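Local coordinates for probable N-glycosylase/DNA lyase (Thermotoga maritima, PDB 3N0U), which is an all-helical protein, probably a DNA glycosylase/lyase of the 8-oxoguanine DNA glycosylase family in the helix-hairpin-helix superfamily, at residues S127-V132 against I138-A143. Sequence-based numbering, arbitrary orientation.
With NA (sodium ion), chain D.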
loop_
_atom_site.group_PDB
_atom_site.type_symbol
_atom_site.label_atom_id
_atom_site.label_comp_id
_atom_site.label_asym_id
_atom_site.label_seq_id
_atom_site.Cartn_x
_atom_site.Cartn_y
_atom_site.Cartn_z
ATOM N N SER A 127 9.442 -1.767 -11.240
ATOM C CA SER A 127 8.672 -0.553 -10.969
ATOM C C SER A 127 8.793 -0.135 -9.513
ATOM O O SER A 127 8.917 1.044 -9.218
ATOM C CB SER A 127 7.207 -0.744 -11.364
ATOM O OG SER A 127 7.137 -0.890 -12.773
ATOM N N ARG A 128 8.803 -1.098 -8.604
ATOM C CA ARG A 128 8.952 -0.767 -7.194
ATOM C C ARG A 128 10.324 -0.134 -6.941
ATOM O O ARG A 128 10.420 0.852 -6.219
ATOM C CB ARG A 128 8.764 -2.004 -6.308
ATOM C CG ARG A 128 9.195 -1.757 -4.865
ATOM C CD ARG A 128 8.668 -2.837 -3.952
ATOM N NE ARG A 128 9.287 -4.111 -4.268
ATOM C CZ ARG A 128 8.888 -5.284 -3.812
ATOM N NH1 ARG A 128 7.840 -5.369 -3.017
ATOM N NH2 ARG A 128 9.553 -6.373 -4.157
ATOM N N GLU A 129 11.377 -0.682 -7.551
ATOM C CA GLU A 129 12.723 -0.132 -7.397
ATOM C C GLU A 129 12.734 1.325 -7.855
ATOM O O GLU A 129 13.328 2.188 -7.220
ATOM C CB GLU A 129 13.746 -0.928 -8.220
ATOM C CG GLU A 129 14.122 -2.268 -7.613
ATOM C CD GLU A 129 15.056 -3.090 -8.512
ATOM O OE1 GLU A 129 15.524 -2.566 -9.546
ATOM O OE2 GLU A 129 15.308 -4.271 -8.182
ATOM N N PHE A 130 12.081 1.583 -8.977
ATOM C CA PHE A 130 12.018 2.938 -9.517
ATOM C C PHE A 130 11.369 3.911 -8.557
ATOM O O PHE A 130 11.864 5.001 -8.345
ATOM C CB PHE A 130 11.260 2.969 -10.838
ATOM C CG PHE A 130 11.073 4.360 -11.376
ATOM C CD1 PHE A 130 9.960 5.105 -11.029
ATOM C CD2 PHE A 130 12.042 4.937 -12.177
ATOM C CE1 PHE A 130 9.799 6.399 -11.501
ATOM C CE2 PHE A 130 11.886 6.236 -12.656
ATOM C CZ PHE A 130 10.771 6.963 -12.315
ATOM N N LEU A 131 10.249 3.509 -7.980
ATOM C CA LEU A 131 9.514 4.382 -7.091
ATOM C C LEU A 131 10.280 4.616 -5.805
ATOM O O LEU A 131 10.279 5.719 -5.281
ATOM C CB LEU A 131 8.145 3.777 -6.788
ATOM C CG LEU A 131 7.173 3.782 -7.957
ATOM C CD1 LEU A 131 6.005 2.869 -7.642
ATOM C CD2 LEU A 131 6.704 5.210 -8.307
ATOM N N VAL A 132 10.910 3.583 -5.271
ATOM C CA VAL A 132 11.735 3.765 -4.088
ATOM C C VAL A 132 12.800 4.825 -4.335
ATOM O O VAL A 132 13.028 5.712 -3.501
ATOM C CB VAL A 132 12.401 2.457 -3.658
ATOM C CG1 VAL A 132 13.406 2.709 -2.555
ATOM C CG2 VAL A 132 11.349 1.473 -3.172
ATOM N N ILE A 138 7.986 7.828 -0.662
ATOM C CA ILE A 138 7.661 6.469 -1.039
ATOM C C ILE A 138 8.879 5.556 -0.872
ATOM O O ILE A 138 9.830 5.631 -1.652
ATOM C CB ILE A 138 7.228 6.398 -2.516
ATOM C CG1 ILE A 138 5.953 7.211 -2.745
ATOM C CG2 ILE A 138 7.066 4.935 -2.979
ATOM C CD1 ILE A 138 4.699 6.641 -2.106
ATOM N N GLY A 139 8.860 4.713 0.149
ATOM C CA GLY A 139 9.878 3.692 0.329
ATOM C C GLY A 139 9.407 2.322 -0.139
ATOM O O GLY A 139 8.447 2.204 -0.901
ATOM N N TRP A 140 10.067 1.271 0.337
ATOM C CA TRP A 140 9.752 -0.075 -0.129
ATOM C C TRP A 140 8.296 -0.455 0.148
ATOM O O TRP A 140 7.612 -0.987 -0.721
ATOM C CB TRP A 140 10.715 -1.084 0.498
ATOM C CG TRP A 140 12.064 -0.903 -0.075
ATOM C CD1 TRP A 140 13.082 -0.155 0.434
ATOM C CD2 TRP A 140 12.524 -1.424 -1.319
ATOM N NE1 TRP A 140 14.165 -0.198 -0.414
ATOM C CE2 TRP A 140 13.844 -0.967 -1.499
ATOM C CE3 TRP A 140 11.951 -2.240 -2.299
ATOM C CZ2 TRP A 140 14.596 -1.295 -2.616
ATOM C CZ3 TRP A 140 12.709 -2.575 -3.402
ATOM C CH2 TRP A 140 14.010 -2.093 -3.558
ATOM N N LYS A 141 7.816 -0.129 1.341
ATOM C CA LYS A 141 6.465 -0.488 1.744
ATOM C C LYS A 141 5.440 0.284 0.930
ATOM O O LYS A 141 4.465 -0.284 0.436
ATOM C CB LYS A 141 6.279 -0.169 3.230
ATOM C CG LYS A 141 4.905 -0.431 3.778
ATOM C CD LYS A 141 4.782 0.222 5.159
ATOM C CE LYS A 141 4.402 1.689 5.050
ATOM N NZ LYS A 141 5.046 2.509 6.098
ATOM N N GLU A 142 5.649 1.589 0.802
ATOM C CA GLU A 142 4.675 2.430 0.129
ATOM C C GLU A 142 4.647 2.192 -1.378
ATOM O O GLU A 142 3.603 2.325 -2.003
ATOM C CB GLU A 142 4.951 3.906 0.441
ATOM C CG GLU A 142 4.905 4.273 1.933
ATOM C CD GLU A 142 6.181 3.898 2.795
ATOM O OE1 GLU A 142 7.285 3.537 2.288
ATOM O OE2 GLU A 142 6.059 4.003 4.038
ATOM N N ALA A 143 5.794 1.855 -1.964
ATOM C CA ALA A 143 5.838 1.521 -3.385
ATOM C C ALA A 143 5.081 0.221 -3.635
ATOM O O ALA A 143 4.336 0.097 -4.623
ATOM C CB ALA A 143 7.266 1.368 -3.849
HETATM NA NA NA D . 11.349 7.158 -2.728
HETATM O O HOH W 1 11.440 7.808 -0.295
HETATM O O HOH W 2 13.178 8.999 -3.271
#
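Val132 presses the methyl CG2 onto one face of the Trp140 indole, a CH-pi contact with the carbon 3.8 Å from the centroid of the six-membered ring and 19° off its normal. The other methyl, CG1, lies anti to the backbone N (chi1 172°) and reaches the pyrrole part, 3.7 Å from Trp140 NE1; both branches touch the indole, CG2 also meeting Gly139 C. Arg128 crosses the same ring at about a right angle: its CD packs 3.7 Å from Trp140 CE3, while NE lies in the ring plane at the edge and the guanidinium is turned 60° from the indole. One turn further along helix 140-148, the Ala143 methyl fits against helix 124-134, 3.8 Å from Arg128 CG and 3.9 Å from Leu131 CB; Ile138 CG2 touches the same Leu131 carbon from the loop.

No hydrogen bond joins the two segments; besides this packing, a sodium ion bridges them, bound by Val132 O and Ile138 O, each at 2.4 Å, with Ala135 and two waters as further ligands. Farther out, Arg128 forms a salt bridge with Glu188 and Glu129 one with Lys181, tying helix 124-134 to helix 181-198. Gly139, the N-cap of helix 140-148, gives its N-H to Glu142 OE1 (2.9 Å), which the bond meets from above the carboxylate plane; Lys141 NZ forms a salt bridge with the other oxygen. Two short helices packed through an indole, branched aliphatics and an alanine methyl, with carbonyls from the end of helix 124-134 and the turn holding a metal ion, form the helix-hairpin-helix motif of this glycosylase superfamily.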